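Glycosyl hydrolases family 2, sugar binding domain protein (PDB 6D1P) probably hydrolyses O-glycosidic bonds as a family 2 glycoside hydrolase, being a beta-glucuronidase of the human gut bacterium Bacteroides uniformis. Local coordinates at residues 652-657 and 678-683; 622-626 and 689-693; 520-524 and 629-634; 647-652 and 663-667. All coordinates share one frame; numbering follows the deposited sequence.

Contact 1: 652-657 and 678-683; sequences VELFVN and WNVPLR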
loop_
_atom_site.group_PDB
_atom_site.type_symbol
_atom_site.label_atom_id
_atom_site.label_comp_id
_atom_site.label_asym_id
_atom_site.label_seq_id
_atom_site.Cartn_x
_atom_site.Cartn_y
_atom_site.Cartn_z
ATOM N N VAL A 652 3.849 -32.866 44.964
ATOM C CA VAL A 652 3.375 -31.495 44.937
ATOM C C VAL A 652 2.275 -31.385 45.965
ATOM O O VAL A 652 1.365 -32.222 45.995
ATOM C CB VAL A 652 2.843 -31.084 43.546
ATOM C CG1 VAL A 652 2.123 -29.748 43.629
ATOM C CG2 VAL A 652 3.983 -31.045 42.544
ATOM N N GLU A 653 2.346 -30.361 46.801
ATOM C CA GLU A 653 1.286 -30.075 47.749
ATOM C C GLU A 653 0.585 -28.778 47.363
ATOM O O GLU A 653 1.239 -27.772 47.054
ATOM C CB GLU A 653 1.827 -29.994 49.177
ATOM C CG GLU A 653 0.734 -29.704 50.192
ATOM C CD GLU A 653 1.130 -30.029 51.627
ATOM O OE1 GLU A 653 0.185 -30.172 52.437
ATOM O OE2 GLU A 653 2.353 -30.142 51.923
ATOM N N LEU A 654 -0.743 -28.814 47.392
ATOM C CA LEU A 654 -1.578 -27.674 47.077
ATOM C C LEU A 654 -2.106 -27.066 48.365
ATOM O O LEU A 654 -2.460 -27.787 49.304
ATOM C CB LEU A 654 -2.748 -28.090 46.181
ATOM C CG LEU A 654 -3.517 -26.918 45.579
ATOM C CD1 LEU A 654 -2.669 -26.236 44.514
ATOM C CD2 LEU A 654 -4.865 -27.363 45.029
ATOM N N PHE A 655 -2.155 -25.739 48.406
ATOM C CA PHE A 655 -2.766 -25.024 49.515
ATOM C C PHE A 655 -3.792 -24.064 48.944
ATOM O O PHE A 655 -3.503 -23.346 47.978
ATOM C CB PHE A 655 -1.742 -24.241 50.343
ATOM C CG PHE A 655 -0.556 -25.046 50.797
ATOM C CD1 PHE A 655 -0.533 -25.620 52.063
ATOM C CD2 PHE A 655 0.560 -25.173 49.988
ATOM C CE1 PHE A 655 0.577 -26.343 52.492
ATOM C CE2 PHE A 655 1.671 -25.904 50.407
ATOM C CZ PHE A 655 1.676 -26.486 51.662
ATOM N N VAL A 656 -4.976 -24.046 49.543
ATOM C CA VAL A 656 -6.039 -23.126 49.172
ATOM C C VAL A 656 -6.406 -22.306 50.406
ATOM O O VAL A 656 -6.815 -22.867 51.434
ATOM C CB VAL A 656 -7.254 -23.872 48.609
ATOM C CG1 VAL A 656 -8.341 -22.882 48.195
ATOM C CG2 VAL A 656 -6.812 -24.720 47.438
ATOM N N ASN A 657 -6.238 -20.980 50.308
ATOM C CA ASN A 657 -6.561 -20.054 51.400
ATOM C C ASN A 657 -5.888 -20.474 52.710
ATOM O O ASN A 657 -6.491 -20.442 53.785
ATOM C CB ASN A 657 -8.080 -19.926 51.566
ATOM C CG ASN A 657 -8.731 -19.164 50.419
ATOM O OD1 ASN A 657 -8.092 -18.327 49.777
ATOM N ND2 ASN A 657 -10.010 -19.438 50.167
ATOM N N TRP A 678 -6.520 -31.347 42.222
ATOM C CA TRP A 678 -7.366 -31.280 43.406
ATOM C C TRP A 678 -8.711 -30.669 43.040
ATOM O O TRP A 678 -8.802 -29.803 42.166
ATOM C CB TRP A 678 -6.748 -30.412 44.513
ATOM C CG TRP A 678 -5.485 -30.942 45.070
ATOM C CD1 TRP A 678 -5.323 -31.559 46.278
ATOM C CD2 TRP A 678 -4.191 -30.914 44.455
ATOM N NE1 TRP A 678 -4.004 -31.910 46.457
ATOM C CE2 TRP A 678 -3.290 -31.533 45.351
ATOM C CE3 TRP A 678 -3.707 -30.432 43.237
ATOM C CZ2 TRP A 678 -1.938 -31.669 45.071
ATOM C CZ3 TRP A 678 -2.355 -30.589 42.952
ATOM C CH2 TRP A 678 -1.490 -31.193 43.867
ATOM N N ASN A 679 -9.758 -31.123 43.709
ATOM C CA ASN A 679 -11.023 -30.408 43.723
ATOM C C ASN A 679 -11.123 -29.665 45.044
ATOM O O ASN A 679 -10.686 -30.166 46.081
ATOM C CB ASN A 679 -12.209 -31.349 43.533
ATOM C CG ASN A 679 -12.302 -31.872 42.113
ATOM O OD1 ASN A 679 -11.318 -31.851 41.370
ATOM N ND2 ASN A 679 -13.479 -32.341 41.728
ATOM N N VAL A 680 -11.645 -28.449 44.999
ATOM C CA VAL A 680 -11.471 -27.537 46.123
ATOM C C VAL A 680 -12.691 -26.629 46.230
ATOM O O VAL A 680 -13.288 -26.275 45.204
ATOM C CB VAL A 680 -10.178 -26.714 45.967
ATOM C CG1 VAL A 680 -10.051 -25.712 47.072
ATOM C CG2 VAL A 680 -8.925 -27.605 45.930
ATOM N N PRO A 681 -13.117 -26.248 47.432
ATOM C CA PRO A 681 -14.081 -25.153 47.540
ATOM C C PRO A 681 -13.381 -23.827 47.296
ATOM O O PRO A 681 -12.227 -23.624 47.690
ATOM C CB PRO A 681 -14.576 -25.259 48.988
ATOM C CG PRO A 681 -13.392 -25.806 49.722
ATOM C CD PRO A 681 -12.805 -26.827 48.756
ATOM N N LEU A 682 -14.082 -22.928 46.622
ATOM C CA LEU A 682 -13.645 -21.549 46.500
ATOM C C LEU A 682 -14.745 -20.670 47.061
ATOM O O LEU A 682 -15.938 -20.933 46.853
ATOM C CB LEU A 682 -13.338 -21.169 45.041
ATOM C CG LEU A 682 -12.338 -22.053 44.284
ATOM C CD1 LEU A 682 -12.343 -21.722 42.798
ATOM C CD2 LEU A 682 -10.947 -21.905 44.862
ATOM N N ARG A 683 -14.354 -19.654 47.804
ATOM C CA ARG A 683 -15.378 -18.737 48.265
ATOM C C ARG A 683 -15.596 -17.650 47.226
ATOM O O ARG A 683 -14.735 -17.386 46.380
ATOM C CB ARG A 683 -15.009 -18.124 49.613
ATOM C CG ARG A 683 -13.541 -17.793 49.776
ATOM C CD ARG A 683 -13.249 -17.483 51.229
ATOM N NE ARG A 683 -11.818 -17.447 51.510
ATOM C CZ ARG A 683 -11.301 -17.480 52.739
ATOM N NH1 ARG A 683 -12.106 -17.555 53.796
ATOM N NH2 ARG A 683 -9.984 -17.445 52.916
#

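Contact 2: 622-626 and 689-693; sequences MLHIY and ITATG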
loop_
_atom_site.group_PDB
_atom_site.type_symbol
_atom_site.label_atom_id
_atom_site.label_comp_id
_atom_site.label_asym_id
_atom_site.label_seq_id
_atom_site.Cartn_x
_atom_site.Cartn_y
_atom_site.Cartn_z
ATOM N N MET A 622 10.352 -27.778 38.033
ATOM C CA MET A 622 9.444 -26.666 37.834
ATOM C C MET A 622 8.093 -27.067 38.396
ATOM O O MET A 622 7.825 -28.243 38.660
ATOM C CB MET A 622 9.325 -26.260 36.352
ATOM C CG MET A 622 8.943 -27.409 35.391
ATOM S SD MET A 622 7.191 -27.858 35.448
ATOM C CE MET A 622 6.423 -26.439 34.680
ATOM N N LEU A 623 7.247 -26.061 38.556
ATOM C CA LEU A 623 5.930 -26.182 39.156
ATOM C C LEU A 623 5.104 -25.023 38.611
ATOM O O LEU A 623 5.548 -23.874 38.685
ATOM C CB LEU A 623 6.037 -26.116 40.685
ATOM C CG LEU A 623 4.790 -26.154 41.558
ATOM C CD1 LEU A 623 4.153 -27.526 41.511
ATOM C CD2 LEU A 623 5.155 -25.793 42.998
ATOM N N HIS A 624 3.933 -25.314 38.039
ATOM C CA HIS A 624 3.075 -24.276 37.467
ATOM C C HIS A 624 1.631 -24.630 37.753
ATOM O O HIS A 624 1.104 -25.597 37.196
ATOM C CB HIS A 624 3.281 -24.112 35.954
ATOM C CG HIS A 624 2.409 -23.048 35.329
ATOM N ND1 HIS A 624 2.844 -21.755 35.106
ATOM C CD2 HIS A 624 1.127 -23.088 34.897
ATOM C CE1 HIS A 624 1.872 -21.051 34.553
ATOM N NE2 HIS A 624 0.817 -21.835 34.419
ATOM N N ILE A 625 0.991 -23.838 38.602
ATOM C CA ILE A 625 -0.445 -23.954 38.785
ATOM C C ILE A 625 -1.132 -23.417 37.544
ATOM O O ILE A 625 -0.859 -22.294 37.103
ATOM C CB ILE A 625 -0.888 -23.177 40.029
ATOM C CG1 ILE A 625 -0.099 -23.649 41.261
ATOM C CG2 ILE A 625 -2.392 -23.291 40.202
ATOM C CD1 ILE A 625 -0.157 -22.672 42.434
ATOM N N TYR A 626 -2.027 -24.209 36.973
ATOM C CA TYR A 626 -2.761 -23.741 35.815
ATOM C C TYR A 626 -3.770 -22.683 36.250
ATOM O O TYR A 626 -4.653 -22.953 37.069
ATOM C CB TYR A 626 -3.441 -24.908 35.095
ATOM C CG TYR A 626 -4.452 -24.455 34.075
ATOM C CD1 TYR A 626 -4.144 -23.450 33.151
ATOM C CD2 TYR A 626 -5.728 -25.000 34.045
ATOM C CE1 TYR A 626 -5.087 -23.020 32.227
ATOM C CE2 TYR A 626 -6.667 -24.583 33.124
ATOM C CZ TYR A 626 -6.337 -23.597 32.218
ATOM O OH TYR A 626 -7.282 -23.177 31.309
ATOM N N ILE A 689 -4.311 -19.473 46.055
ATOM C CA ILE A 689 -4.011 -20.867 45.758
ATOM C C ILE A 689 -2.508 -20.964 45.611
ATOM O O ILE A 689 -1.917 -20.263 44.784
ATOM C CB ILE A 689 -4.717 -21.361 44.486
ATOM C CG1 ILE A 689 -6.206 -21.566 44.754
ATOM C CG2 ILE A 689 -4.084 -22.656 43.984
ATOM C CD1 ILE A 689 -7.103 -21.105 43.631
ATOM N N THR A 690 -1.884 -21.794 46.432
ATOM C CA THR A 690 -0.447 -21.970 46.352
ATOM C C THR A 690 -0.129 -23.445 46.217
ATOM O O THR A 690 -0.937 -24.313 46.551
ATOM C CB THR A 690 0.263 -21.406 47.581
ATOM O OG1 THR A 690 -0.129 -22.168 48.729
ATOM C CG2 THR A 690 -0.101 -19.945 47.781
ATOM N N ALA A 691 1.086 -23.706 45.755
ATOM C CA ALA A 691 1.578 -25.054 45.557
ATOM C C ALA A 691 3.044 -25.112 45.930
ATOM O O ALA A 691 3.803 -24.166 45.688
ATOM C CB ALA A 691 1.407 -25.525 44.099
ATOM N N THR A 692 3.435 -26.240 46.511
ATOM C CA THR A 692 4.834 -26.532 46.753
ATOM C C THR A 692 5.149 -27.915 46.199
ATOM O O THR A 692 4.439 -28.889 46.472
ATOM C CB THR A 692 5.170 -26.440 48.246
ATOM O OG1 THR A 692 4.915 -25.105 48.701
ATOM C CG2 THR A 692 6.634 -26.775 48.480
ATOM N N GLY A 693 6.183 -27.981 45.384
ATOM C CA GLY A 693 6.650 -29.226 44.822
ATOM C C GLY A 693 7.967 -29.561 45.481
ATOM O O GLY A 693 8.744 -28.669 45.841
#

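Contact 3: 520-524 and 629-634; sequences GRHME and SWPVRW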
loop_
_atom_site.group_PDB
_atom_site.type_symbol
_atom_site.label_atom_id
_atom_site.label_comp_id
_atom_site.label_asym_id
_atom_site.label_seq_id
_atom_site.Cartn_x
_atom_site.Cartn_y
_atom_site.Cartn_z
ATOM N N GLY A 520 -5.260 -16.491 27.134
ATOM C CA GLY A 520 -6.081 -15.864 28.154
ATOM C C GLY A 520 -7.549 -16.229 28.142
ATOM O O GLY A 520 -8.301 -15.711 28.975
ATOM N N ARG A 521 -7.996 -17.078 27.218
ATOM C CA ARG A 521 -9.356 -17.611 27.260
ATOM C C ARG A 521 -9.339 -18.977 27.957
ATOM O O ARG A 521 -8.478 -19.809 27.659
ATOM C CB ARG A 521 -9.934 -17.724 25.849
ATOM C CG ARG A 521 -11.271 -18.433 25.780
ATOM C CD ARG A 521 -11.707 -18.580 24.332
ATOM N NE ARG A 521 -12.171 -17.305 23.791
ATOM C CZ ARG A 521 -12.320 -17.057 22.489
ATOM N NH1 ARG A 521 -12.028 -17.998 21.591
ATOM N NH2 ARG A 521 -12.747 -15.863 22.075
ATOM N N HIS A 522 -10.280 -19.197 28.887
ATOM C CA HIS A 522 -10.382 -20.458 29.623
ATOM C C HIS A 522 -11.846 -20.888 29.693
ATOM O O HIS A 522 -12.748 -20.200 29.203
ATOM C CB HIS A 522 -9.772 -20.339 31.027
ATOM C CG HIS A 522 -8.417 -19.716 31.028
ATOM N ND1 HIS A 522 -7.264 -20.447 30.844
ATOM C CD2 HIS A 522 -8.033 -18.419 31.125
ATOM C CE1 HIS A 522 -6.224 -19.630 30.858
ATOM N NE2 HIS A 522 -6.663 -18.395 31.033
ATOM N N MET A 523 -12.078 -22.040 30.322
ATOM C CA MET A 523 -13.420 -22.607 30.387
ATOM C C MET A 523 -13.490 -23.630 31.518
ATOM O O MET A 523 -12.631 -24.515 31.607
ATOM C CB MET A 523 -13.788 -23.245 29.040
ATOM C CG MET A 523 -15.086 -24.024 29.039
ATOM S SD MET A 523 -16.493 -23.074 29.626
ATOM C CE MET A 523 -16.432 -21.619 28.576
ATOM N N GLU A 524 -14.501 -23.496 32.384
ATOM C CA GLU A 524 -14.694 -24.448 33.475
ATOM C C GLU A 524 -15.099 -25.810 32.924
ATOM O O GLU A 524 -15.893 -25.901 31.979
ATOM C CB GLU A 524 -15.773 -23.959 34.445
ATOM C CG GLU A 524 -15.414 -22.724 35.270
ATOM C CD GLU A 524 -14.398 -23.000 36.370
ATOM O OE1 GLU A 524 -14.069 -24.185 36.638
ATOM O OE2 GLU A 524 -13.909 -22.014 36.963
ATOM N N SER A 629 -3.239 -16.896 34.125
ATOM C CA SER A 629 -3.945 -15.981 33.240
ATOM C C SER A 629 -5.457 -16.179 33.291
ATOM O O SER A 629 -6.165 -15.765 32.368
ATOM C CB SER A 629 -3.429 -16.119 31.802
ATOM O OG SER A 629 -3.857 -17.333 31.184
ATOM N N TRP A 630 -5.969 -16.785 34.362
ATOM C CA TRP A 630 -7.400 -17.050 34.518
ATOM C C TRP A 630 -7.880 -16.293 35.753
ATOM O O TRP A 630 -7.812 -16.814 36.878
ATOM C CB TRP A 630 -7.647 -18.557 34.616
ATOM C CG TRP A 630 -9.079 -18.988 34.552
ATOM C CD1 TRP A 630 -10.191 -18.200 34.679
ATOM C CD2 TRP A 630 -9.559 -20.330 34.353
ATOM N NE1 TRP A 630 -11.331 -18.966 34.567
ATOM C CE2 TRP A 630 -10.969 -20.275 34.362
ATOM C CE3 TRP A 630 -8.930 -21.570 34.162
ATOM C CZ2 TRP A 630 -11.760 -21.412 34.195
ATOM C CZ3 TRP A 630 -9.719 -22.692 33.976
ATOM C CH2 TRP A 630 -11.116 -22.608 34.004
ATOM N N PRO A 631 -8.371 -15.044 35.589
ATOM C CA PRO A 631 -8.605 -14.182 36.759
ATOM C C PRO A 631 -9.909 -14.474 37.490
ATOM O O PRO A 631 -10.011 -14.239 38.702
ATOM C CB PRO A 631 -8.623 -12.765 36.158
ATOM C CG PRO A 631 -8.607 -12.956 34.602
ATOM C CD PRO A 631 -8.799 -14.401 34.329
ATOM N N VAL A 632 -10.917 -14.966 36.773
ATOM C CA VAL A 632 -12.243 -15.176 37.341
ATOM C C VAL A 632 -12.715 -16.588 36.998
ATOM O O VAL A 632 -13.031 -16.879 35.834
ATOM C CB VAL A 632 -13.254 -14.135 36.844
ATOM C CG1 VAL A 632 -14.628 -14.446 37.404
ATOM C CG2 VAL A 632 -12.819 -12.744 37.260
ATOM N N ARG A 633 -12.790 -17.450 38.013
ATOM C CA ARG A 633 -13.449 -18.752 37.957
ATOM C C ARG A 633 -14.948 -18.603 38.234
ATOM O O ARG A 633 -15.418 -17.573 38.732
ATOM C CB ARG A 633 -12.842 -19.702 38.982
ATOM C CG ARG A 633 -11.334 -19.746 39.002
ATOM C CD ARG A 633 -10.814 -20.724 37.983
ATOM N NE ARG A 633 -11.419 -22.061 38.093
ATOM C CZ ARG A 633 -10.858 -23.084 38.730
ATOM N NH1 ARG A 633 -9.688 -22.900 39.330
ATOM N NH2 ARG A 633 -11.453 -24.288 38.754
ATOM N N TRP A 634 -15.712 -19.646 37.919
ATOM C CA TRP A 634 -17.143 -19.588 38.187
ATOM C C TRP A 634 -17.723 -20.982 38.373
ATOM O O TRP A 634 -17.114 -21.995 38.011
ATOM C CB TRP A 634 -17.898 -18.862 37.083
ATOM C CG TRP A 634 -17.879 -19.569 35.773
ATOM C CD1 TRP A 634 -18.817 -20.439 35.293
ATOM C CD2 TRP A 634 -16.871 -19.461 34.758
ATOM N NE1 TRP A 634 -18.458 -20.881 34.038
ATOM C CE2 TRP A 634 -17.271 -20.292 33.684
ATOM C CE3 TRP A 634 -15.675 -18.734 34.651
ATOM C CZ2 TRP A 634 -16.512 -20.428 32.515
ATOM C CZ3 TRP A 634 -14.921 -18.860 33.483
ATOM C CH2 TRP A 634 -15.343 -19.710 32.432
#

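Contact 4: 647-652 and 663-667; sequences SNCPEV and RKKRN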
loop_
_atom_site.group_PDB
_atom_site.type_symbol
_atom_site.label_atom_id
_atom_site.label_comp_id
_atom_site.label_asym_id
_atom_site.label_seq_id
_atom_site.Cartn_x
_atom_site.Cartn_y
_atom_site.Cartn_z
ATOM N N SER A 647 3.714 -29.939 36.883
ATOM C CA SER A 647 5.033 -29.995 37.481
ATOM C C SER A 647 5.700 -31.306 37.091
ATOM O O SER A 647 5.028 -32.319 36.886
ATOM C CB SER A 647 4.932 -29.859 39.013
ATOM O OG SER A 647 6.149 -30.224 39.644
ATOM N N ASN A 648 7.029 -31.268 36.962
ATOM C CA ASN A 648 7.852 -32.466 36.896
ATOM C C ASN A 648 8.431 -32.851 38.259
ATOM O O ASN A 648 9.349 -33.678 38.315
ATOM C CB ASN A 648 8.990 -32.281 35.890
ATOM C CG ASN A 648 9.779 -31.016 36.141
ATOM O OD1 ASN A 648 9.473 -30.244 37.065
ATOM N ND2 ASN A 648 10.803 -30.794 35.328
ATOM N N CYS A 649 7.951 -32.238 39.345
ATOM C CA CYS A 649 8.391 -32.626 40.681
ATOM C C CYS A 649 7.681 -33.913 41.100
ATOM O O CYS A 649 6.486 -34.075 40.823
ATOM C CB CYS A 649 8.101 -31.513 41.700
ATOM S SG CYS A 649 9.217 -30.060 41.635
ATOM N N PRO A 650 8.380 -34.842 41.773
ATOM C CA PRO A 650 7.724 -36.111 42.163
ATOM C C PRO A 650 6.504 -35.922 43.047
ATOM O O PRO A 650 5.522 -36.664 42.899
ATOM C CB PRO A 650 8.835 -36.874 42.896
ATOM C CG PRO A 650 10.102 -36.323 42.332
ATOM C CD PRO A 650 9.832 -34.862 42.021
ATOM N N GLU A 651 6.526 -34.937 43.947
ATOM C CA GLU A 651 5.426 -34.671 44.862
ATOM C C GLU A 651 5.129 -33.185 44.878
ATOM O O GLU A 651 6.041 -32.353 44.847
ATOM C CB GLU A 651 5.733 -35.110 46.295
ATOM C CG GLU A 651 5.124 -36.436 46.698
ATOM C CD GLU A 651 5.373 -36.749 48.172
ATOM O OE1 GLU A 651 4.388 -36.980 48.913
ATOM O OE2 GLU A 651 6.561 -36.742 48.583
ATOM N N VAL A 652 3.849 -32.866 44.964
ATOM C CA VAL A 652 3.375 -31.495 44.937
ATOM C C VAL A 652 2.275 -31.385 45.965
ATOM O O VAL A 652 1.365 -32.222 45.995
ATOM C CB VAL A 652 2.843 -31.084 43.546
ATOM C CG1 VAL A 652 2.123 -29.748 43.629
ATOM C CG2 VAL A 652 3.983 -31.045 42.544
ATOM N N ARG A 663 -0.738 -33.707 49.852
ATOM C CA ARG A 663 0.431 -34.007 49.041
ATOM C C ARG A 663 0.071 -35.127 48.066
ATOM O O ARG A 663 -0.568 -36.111 48.450
ATOM C CB ARG A 663 1.588 -34.415 49.953
ATOM C CG ARG A 663 2.975 -34.106 49.455
ATOM C CD ARG A 663 3.877 -33.818 50.647
ATOM N NE ARG A 663 5.295 -33.952 50.323
ATOM C CZ ARG A 663 6.282 -33.533 51.115
ATOM N NH1 ARG A 663 6.001 -32.939 52.272
ATOM N NH2 ARG A 663 7.549 -33.700 50.745
ATOM N N LYS A 664 0.421 -34.953 46.792
ATOM C CA LYS A 664 0.096 -35.942 45.775
ATOM C C LYS A 664 1.331 -36.269 44.959
ATOM O O LYS A 664 2.255 -35.461 44.833
ATOM C CB LYS A 664 -1.042 -35.496 44.860
ATOM C CG LYS A 664 -2.372 -35.423 45.568
ATOM C CD LYS A 664 -3.526 -35.211 44.603
ATOM C CE LYS A 664 -4.841 -35.106 45.350
ATOM N NZ LYS A 664 -6.015 -34.927 44.446
ATOM N N LYS A 665 1.360 -37.493 44.460
ATOM C CA LYS A 665 2.504 -38.005 43.731
ATOM C C LYS A 665 2.244 -37.853 42.240
ATOM O O LYS A 665 1.107 -38.005 41.773
ATOM C CB LYS A 665 2.774 -39.469 44.098
ATOM C CG LYS A 665 4.021 -40.050 43.425
ATOM C CD LYS A 665 4.270 -41.540 43.790
ATOM C CE LYS A 665 4.141 -42.479 42.578
ATOM N NZ LYS A 665 2.726 -42.870 42.269
ATOM N N ARG A 666 3.301 -37.520 41.507
ATOM C CA ARG A 666 3.179 -37.306 40.076
ATOM C C ARG A 666 3.127 -38.648 39.345
ATOM O O ARG A 666 3.974 -39.526 39.559
ATOM C CB ARG A 666 4.337 -36.449 39.549
ATOM C CG ARG A 666 4.094 -35.948 38.119
ATOM C CD ARG A 666 5.356 -35.409 37.438
ATOM N NE ARG A 666 5.071 -35.005 36.058
ATOM C CZ ARG A 666 5.054 -35.834 35.014
ATOM N NH1 ARG A 666 5.318 -37.130 35.174
ATOM N NH2 ARG A 666 4.766 -35.372 33.810
ATOM N N ASN A 667 2.132 -38.792 38.467
ATOM C CA ASN A 667 1.961 -40.007 37.680
ATOM C C ASN A 667 1.413 -39.605 36.309
ATOM O O ASN A 667 0.214 -39.336 36.179
ATOM C CB ASN A 667 1.038 -40.979 38.405
ATOM C CG ASN A 667 0.732 -42.210 37.588
ATOM O OD1 ASN A 667 1.371 -42.465 36.563
ATOM N ND2 ASN A 667 -0.263 -42.981 38.031
#

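Contact 1: 652-657 and 678-683
Trp678, Leu654, Val656 and Val680 pack together in the core of a small beta sandwich, where strand 651-656 of one sheet lies over strand 677-680 of the facing sheet. The two short segments run almost in the same direction, with 11° between them and axes 9.5 Å apart. Leu654 CB sits over the middle of the six-membered ring of Trp678, 3.6 Å from the centroid, in a CH-pi contact. Leu654 CG lies opposite the backbone N (chi1 -169°), which sends CD2 along the indole to touch Trp678 CB at 3.6 Å. The flat indole suits this place because one face can take an aliphatic branch; it also makes a cation-pi contact with Lys664. Its edge meets the backbone: Trp678 CZ2 comes to 3.5 Å from Val652 O, in the ring plane. Farther along, Val656 and Val680 meet flank to flank, CG2 of Val656 lying 3.4 Å from CG1 of Val680, a tight methyl-to-methyl contact between beta-branched residues that favour strands. An alanine in place of Trp678 would probably open a gap beneath Leu654 and deprive Lys664 of its cation-pi partner. At the end of the strand the amide of Asn657 lies beside the guanidinium of Arg683, but it makes its hydrogen bonds with Lys688 and Asn687. Cohesion here is therefore apolar, with polar groups kept to the margin.

Contact 2: 622-626 and 689-693
Leu623 and Ile625 reach across the inside of a beta sandwich to Ala691 and Gly693, joining the edge strand 623-625 of one sheet to the inner strand 685-695 of the other. The strand segments run roughly antiparallel, at 159°, and their axes come within 7.8 Å, a close approach for facing sheets, which the small Ala691 and Gly693 probably allow. Leu623 comes first. With CG placed opposite the backbone N (chi1 177°), its CD2 comes down on the main chain, 3.4 Å from Gly693 N and 3.4 Å from Ala691 O. Glycine suits this point: a beta carbon would be directed at the leucine, only about 3.6 Å from Leu623 CD1, a tight fit. His624 turns the other way, where its NE2 is hydrogen-bonded to Glu608 and its ring is stacked with Tyr611 of helix 609-617. Ile625 then points back into the interior. Its gamma branches diverge: CG1 carries CD1 to the methyl of Ala691, 3.7 Å from Ala691 CB, and on to the backbone between Ile689 and Ala691. A glycine in place of Ile625 would take the ethyl arm away from Ala691 CB, leaving it only Leu623 from this strand, and would probably open a gap between the sheets. Across the way, Thr690 and Thr692 turn to the other face of their sheet, where Thr692 OG1 finds Asp701, so that the inner face stays apolar. The other branch of the isoleucine finishes the contact, CG2 of Ile625 standing 4.2 Å from CG2 of Ile689.

Contact 3: 520-524 and 629-634
Packing on aromatic faces joins His522 to Trp630 and Glu524 to Trp634. The imidazole and the five-membered ring of Trp630 have almost parallel planes, 5° apart, but are slid so far that each ring chiefly meets the other's CB: His522 CB lies 3.4 Å from the centroid of the six-membered ring of Trp630, and Trp630 CB lies over one face of the histidine. On the opposite face of that indole rests Arg633 CD. The methylene CG of Glu524 sits over the face of Trp634 in a CH-pi contact, and Met523 SD approaches the same ring at its edge, 3.9 Å from Trp634 CZ2, a Met-aromatic contact. The ionic part centres on Glu524 OE2. Arg633 NE gives it a salt bridge of 2.7 Å, on the syn side, and Trp634 N a hydrogen bond of 3.1 Å from the opposite face of the carboxylate plane. Bending the glutamate at chi2 (-73°) is what brings its carboxylate back to both donors. Of the remaining hydrogen bonds, His522 NE2 donates to Ser629 OG at 3.0 Å, in the ring plane, with a weaker bond to Ser629 O. The loop holding 520-524 belongs to the TIM barrel domain; it lies against helix 550-564 through His522, whose ND1 also bonds Tyr626 OH. Arg633 extends the grip to Glu642 O of strand 641-647, so barrel loop and beta sandwich meet here.

Contact 4: 647-652 and 663-667
Pro650 O is held by two groups of 663-667: Arg666 N donates a hydrogen bond of 2.8 Å at 159°, and Lys665 CA lends a weaker CA-H...O contact. Proline suits the entry to the strand, since it has no N-H to give, while its carbonyl still serves the partner. Arg666 goes on to use its side chain. Extended from CG to NE, with CG opposite the backbone N (chi1 -168°), it sends NE to Ser647 O at 2.8 Å, the oxygen lying in the guanidinium plane and the donor in the carbonyl plane. The serine is itself braced by an ST turn, its OG accepting from Cys649 N at 2.7 Å. The guanidinium also makes a cation-pi contact with Tyr616, and its NH1 bonds Ser668 OG. Farther along, Val652 and Lys664 exchange both backbone bonds, each 3.0 Å, in an antiparallel hydrogen-bonded pair; Glu651 and Lys665 form the non-hydrogen-bonded pair next to it. Glu651 reaches Arg663 in a long salt bridge, OE1 to NE at 3.5 Å, whose gain in stability is likely to be modest at so solvent-accessible a site. Lys664 extends to Arg677 O instead. Val652 and Lys664 lie on one face of the ribbon, Glu651 and Lys665 on the other, as befits the open end of an antiparallel beta hairpin, 651-656 with 659-665, at the edge of its sheet.

Contacts 1, 2 and 4 build one small beta sandwich, while contact 3 ties it to the barrel domain. Contacts 1 and 2 are core: both join facing sheets through apolar side chains, and strands 651-656 and 685-695, which carry them, are neighbours in one sheet. Contact 4 works within that sheet, at its partly exposed edge, and so depends on backbone bonds and charged residues; it shares Val652 with contact 1. Contact 3, partly buried, mixes a salt bridge with CH-pi packing on aromatic rings, as an interface between domains can. Its centre lies about 17 Å from that of contact 2, yet one hydrogen bond joins the two directly.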